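Local structure of fimbrin (Schizosaccharomyces pombe, 1RT8) at residues D189-N201 with P212-V225. The protein binds and crosslinks actin filaments, associating with actin structures that set cell polarity and serving in cytokinesis, mating and spore formation. Numbering follows the deposited sequence.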
# COMPACT_ATOMS: atom_id res chain seq x y z
N ASP A 189 -11.61 -6.92 -23.13
CA ASP A 189 -13.04 -6.71 -22.89
C ASP A 189 -13.60 -5.30 -23.06
O ASP A 189 -14.81 -5.12 -23.15
CB ASP A 189 -13.41 -7.22 -21.49
CG ASP A 189 -13.41 -8.73 -21.40
OD1 ASP A 189 -12.99 -9.38 -22.38
OD2 ASP A 189 -13.83 -9.26 -20.35
N VAL A 190 -12.74 -4.29 -23.08
CA VAL A 190 -13.22 -2.92 -23.23
C VAL A 190 -12.62 -2.25 -24.45
O VAL A 190 -12.98 -1.12 -24.78
CB VAL A 190 -12.90 -2.05 -21.98
CG1 VAL A 190 -13.56 -2.66 -20.74
CG2 VAL A 190 -11.39 -1.93 -21.78
N SER A 191 -11.73 -2.96 -25.13
CA SER A 191 -11.04 -2.41 -26.29
C SER A 191 -11.84 -2.07 -27.55
O SER A 191 -11.31 -1.38 -28.41
CB SER A 191 -9.85 -3.31 -26.67
OG SER A 191 -10.27 -4.60 -27.08
N ASP A 192 -13.08 -2.54 -27.69
CA ASP A 192 -13.81 -2.19 -28.91
C ASP A 192 -14.81 -1.07 -28.69
O ASP A 192 -15.54 -0.70 -29.61
CB ASP A 192 -14.50 -3.41 -29.54
CG ASP A 192 -15.59 -4.01 -28.68
OD1 ASP A 192 -16.13 -3.31 -27.78
OD2 ASP A 192 -15.92 -5.19 -28.92
N GLY A 193 -14.83 -0.54 -27.47
CA GLY A 193 -15.71 0.57 -27.14
C GLY A 193 -17.18 0.28 -26.91
O GLY A 193 -17.92 1.18 -26.53
N GLU A 194 -17.60 -0.96 -27.13
CA GLU A 194 -19.00 -1.34 -26.94
C GLU A 194 -19.44 -1.34 -25.49
O GLU A 194 -20.45 -0.74 -25.14
CB GLU A 194 -19.27 -2.72 -27.54
CG GLU A 194 -19.42 -2.74 -29.04
CD GLU A 194 -19.91 -4.09 -29.56
OE1 GLU A 194 -20.15 -5.00 -28.73
OE2 GLU A 194 -20.06 -4.24 -30.79
N ASN A 195 -18.70 -2.04 -24.64
CA ASN A 195 -19.08 -2.10 -23.24
C ASN A 195 -19.06 -0.73 -22.57
O ASN A 195 -19.91 -0.44 -21.72
CB ASN A 195 -18.20 -3.11 -22.50
CG ASN A 195 -18.51 -4.54 -22.91
OD1 ASN A 195 -19.64 -4.83 -23.29
ND2 ASN A 195 -17.53 -5.43 -22.84
N TYR A 196 -18.12 0.12 -22.96
CA TYR A 196 -18.04 1.47 -22.42
C TYR A 196 -19.29 2.25 -22.83
O TYR A 196 -19.91 2.93 -22.00
CB TYR A 196 -16.79 2.18 -22.94
CG TYR A 196 -15.49 1.84 -22.22
CD1 TYR A 196 -14.27 1.95 -22.89
CD2 TYR A 196 -15.48 1.46 -20.88
CE1 TYR A 196 -13.07 1.69 -22.25
CE2 TYR A 196 -14.27 1.19 -20.21
CZ TYR A 196 -13.07 1.31 -20.91
OH TYR A 196 -11.86 1.06 -20.29
N THR A 197 -19.67 2.15 -24.10
CA THR A 197 -20.85 2.84 -24.61
C THR A 197 -22.12 2.43 -23.86
O THR A 197 -22.92 3.28 -23.49
CB THR A 197 -21.06 2.55 -26.11
OG1 THR A 197 -19.97 3.11 -26.86
CG2 THR A 197 -22.37 3.16 -26.60
N VAL A 198 -22.30 1.13 -23.63
CA VAL A 198 -23.48 0.66 -22.91
C VAL A 198 -23.41 1.15 -21.46
O VAL A 198 -24.41 1.59 -20.90
CB VAL A 198 -23.56 -0.89 -22.94
CG1 VAL A 198 -24.73 -1.37 -22.11
CG2 VAL A 198 -23.74 -1.36 -24.39
N LEU A 199 -22.22 1.09 -20.87
CA LEU A 199 -22.03 1.55 -19.49
C LEU A 199 -22.42 3.02 -19.36
O LEU A 199 -23.22 3.39 -18.51
CB LEU A 199 -20.57 1.36 -19.05
CG LEU A 199 -20.18 2.01 -17.71
CD1 LEU A 199 -21.03 1.44 -16.58
CD2 LEU A 199 -18.69 1.78 -17.43
N LEU A 200 -21.85 3.86 -20.22
CA LEU A 200 -22.15 5.29 -20.18
C LEU A 200 -23.64 5.58 -20.42
O LEU A 200 -24.22 6.48 -19.81
CB LEU A 200 -21.30 6.03 -21.22
CG LEU A 200 -19.80 6.02 -20.96
CD1 LEU A 200 -19.11 6.95 -21.96
CD2 LEU A 200 -19.52 6.49 -19.54
N ASN A 201 -24.26 4.81 -21.31
CA ASN A 201 -25.67 4.99 -21.60
C ASN A 201 -26.52 4.52 -20.43
O ASN A 201 -27.61 5.02 -20.18
CB ASN A 201 -26.05 4.22 -22.87
CG ASN A 201 -27.55 4.15 -23.08
OD1 ASN A 201 -28.20 3.16 -22.74
ND2 ASN A 201 -28.12 5.22 -23.64
N PRO A 212 -22.84 5.14 -30.75
CA PRO A 212 -21.49 4.69 -31.11
C PRO A 212 -21.46 3.22 -31.52
O PRO A 212 -20.60 2.80 -32.30
CB PRO A 212 -20.69 4.96 -29.84
CG PRO A 212 -21.38 6.17 -29.28
CD PRO A 212 -22.83 5.82 -29.44
N LEU A 213 -22.38 2.44 -30.99
CA LEU A 213 -22.45 1.02 -31.33
C LEU A 213 -22.60 0.84 -32.84
O LEU A 213 -22.16 -0.17 -33.40
CB LEU A 213 -23.62 0.36 -30.60
CG LEU A 213 -23.49 0.29 -29.08
CD1 LEU A 213 -24.75 -0.29 -28.45
CD2 LEU A 213 -22.28 -0.55 -28.72
N GLN A 214 -23.18 1.85 -33.49
CA GLN A 214 -23.40 1.83 -34.94
C GLN A 214 -22.20 2.25 -35.79
O GLN A 214 -22.22 2.12 -37.02
CB GLN A 214 -24.60 2.72 -35.28
CG GLN A 214 -25.85 2.43 -34.46
CD GLN A 214 -26.18 0.95 -34.44
OE1 GLN A 214 -26.19 0.28 -35.48
NE2 GLN A 214 -26.48 0.42 -33.25
N THR A 215 -21.16 2.76 -35.14
CA THR A 215 -19.95 3.19 -35.85
C THR A 215 -19.11 1.95 -36.10
O THR A 215 -18.76 1.23 -35.16
CB THR A 215 -19.15 4.20 -34.99
OG1 THR A 215 -19.98 5.33 -34.69
CG2 THR A 215 -17.90 4.65 -35.72
N THR A 216 -18.77 1.69 -37.36
CA THR A 216 -17.98 0.51 -37.69
C THR A 216 -16.49 0.65 -37.44
O THR A 216 -15.85 -0.29 -36.98
CB THR A 216 -18.21 0.08 -39.15
OG1 THR A 216 -17.74 1.10 -40.03
CG2 THR A 216 -19.69 -0.17 -39.39
N ASP A 217 -15.92 1.82 -37.73
CA ASP A 217 -14.49 2.01 -37.48
C ASP A 217 -14.31 2.08 -35.96
O ASP A 217 -14.79 3.01 -35.31
CB ASP A 217 -13.99 3.31 -38.12
CG ASP A 217 -12.49 3.50 -37.96
OD1 ASP A 217 -12.03 3.60 -36.80
OD2 ASP A 217 -11.77 3.54 -38.98
N VAL A 218 -13.63 1.08 -35.40
CA VAL A 218 -13.41 1.01 -33.95
C VAL A 218 -12.63 2.19 -33.40
O VAL A 218 -12.86 2.62 -32.27
CB VAL A 218 -12.69 -0.31 -33.56
CG1 VAL A 218 -11.26 -0.30 -34.08
CG2 VAL A 218 -12.71 -0.47 -32.05
N LEU A 219 -11.71 2.72 -34.19
CA LEU A 219 -10.92 3.85 -33.73
C LEU A 219 -11.81 5.08 -33.60
O LEU A 219 -11.63 5.88 -32.68
CB LEU A 219 -9.77 4.12 -34.70
CG LEU A 219 -8.59 4.89 -34.10
CD1 LEU A 219 -8.27 4.37 -32.70
CD2 LEU A 219 -7.39 4.76 -35.02
N GLN A 220 -12.78 5.22 -34.50
CA GLN A 220 -13.70 6.35 -34.45
C GLN A 220 -14.68 6.16 -33.32
O GLN A 220 -15.09 7.12 -32.66
CB GLN A 220 -14.47 6.51 -35.76
CG GLN A 220 -13.65 6.96 -36.95
CD GLN A 220 -14.47 7.02 -38.22
OE1 GLN A 220 -15.53 7.65 -38.27
NE2 GLN A 220 -13.98 6.36 -39.27
N ARG A 221 -15.09 4.92 -33.10
CA ARG A 221 -16.03 4.64 -32.03
C ARG A 221 -15.39 4.99 -30.69
O ARG A 221 -16.04 5.55 -29.80
CB ARG A 221 -16.42 3.16 -32.04
CG ARG A 221 -17.47 2.78 -31.02
CD ARG A 221 -17.63 1.28 -30.98
NE ARG A 221 -17.88 0.75 -32.32
CZ ARG A 221 -17.68 -0.51 -32.68
NH1 ARG A 221 -17.22 -1.39 -31.79
NH2 ARG A 221 -17.92 -0.90 -33.93
N ALA A 222 -14.11 4.67 -30.55
CA ALA A 222 -13.37 4.95 -29.32
C ALA A 222 -13.36 6.44 -29.03
O ALA A 222 -13.46 6.85 -27.87
CB ALA A 222 -11.94 4.44 -29.45
N GLU A 223 -13.22 7.24 -30.08
CA GLU A 223 -13.20 8.69 -29.93
C GLU A 223 -14.57 9.19 -29.51
O GLU A 223 -14.69 10.07 -28.66
CB GLU A 223 -12.78 9.35 -31.24
CG GLU A 223 -12.88 10.86 -31.24
CD GLU A 223 -12.08 11.50 -30.11
OE1 GLU A 223 -10.88 11.19 -29.98
OE2 GLU A 223 -12.66 12.33 -29.37
N GLN A 224 -15.61 8.62 -30.11
CA GLN A 224 -16.98 9.01 -29.79
C GLN A 224 -17.29 8.64 -28.35
O GLN A 224 -18.01 9.38 -27.67
CB GLN A 224 -17.97 8.31 -30.74
CG GLN A 224 -18.04 8.95 -32.12
CD GLN A 224 -18.78 8.10 -33.16
OE1 GLN A 224 -19.66 7.31 -32.83
NE2 GLN A 224 -18.41 8.28 -34.42
N VAL A 225 -16.76 7.52 -27.89
CA VAL A 225 -16.99 7.08 -26.52
C VAL A 225 -16.38 8.06 -25.54
O VAL A 225 -16.98 8.38 -24.50
CB VAL A 225 -16.37 5.68 -26.23
CG1 VAL A 225 -16.21 5.47 -24.72
CG2 VAL A 225 -17.25 4.58 -26.82
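Thr197 and Val225 meet where helix 194-201 and helix 218-225 run nearly side by side, their axes 9.8 Å apart at closest and inclined by 25°. Arg221 carries the polar link. With CG anti to the backbone N (chi1 -176°) and a bend at chi3, its chain reaches the turn before helix 194-201, where NH1 donates to Asp192 O at 2.8 Å, tilted from both the carbonyl and guanidinium planes. NE and NH2 together grip the carbonyl oxygen of Thr215 side-on, within the guanidinium plane, which fixes the rotation of the group. The carboxylates of Asp192 and Glu194 lie near this cation without a salt bridge to it; both pair with Arg181, and the added negative charge probably still favours the guanidinium. A leucine in place of Arg221 would probably leave Asp192 O and Thr215 O without these donors and weaken the tie between the turn and the loop before helix 218-225. Asp192 OD1 accepts from Glu194 N in an Asx turn at the start of helix 194-201. Glu194 CG rests on Leu213 CD2 at 3.6 Å, the two side chains crossing at about a right angle. Deeper in, the Thr197 hydroxyl donates to Gly193 O, which Thr197 N meets from the opposite face; the same OG1 packs closely on Val225 CG2 (3.1 Å) and against Pro212 CB (3.6 Å). Val225 CG1, anti to the backbone N (chi1 161°), turns instead to Tyr196 CB at 3.8 Å, while the Tyr196 ring continues to Phe254 of helix 248-261 and its hydroxyl to Asn251. This near-parallel helix pair, joined by a long connection, belongs to the all-helical fold of the second calponin-homology domain, within the first actin-binding region of fimbrin.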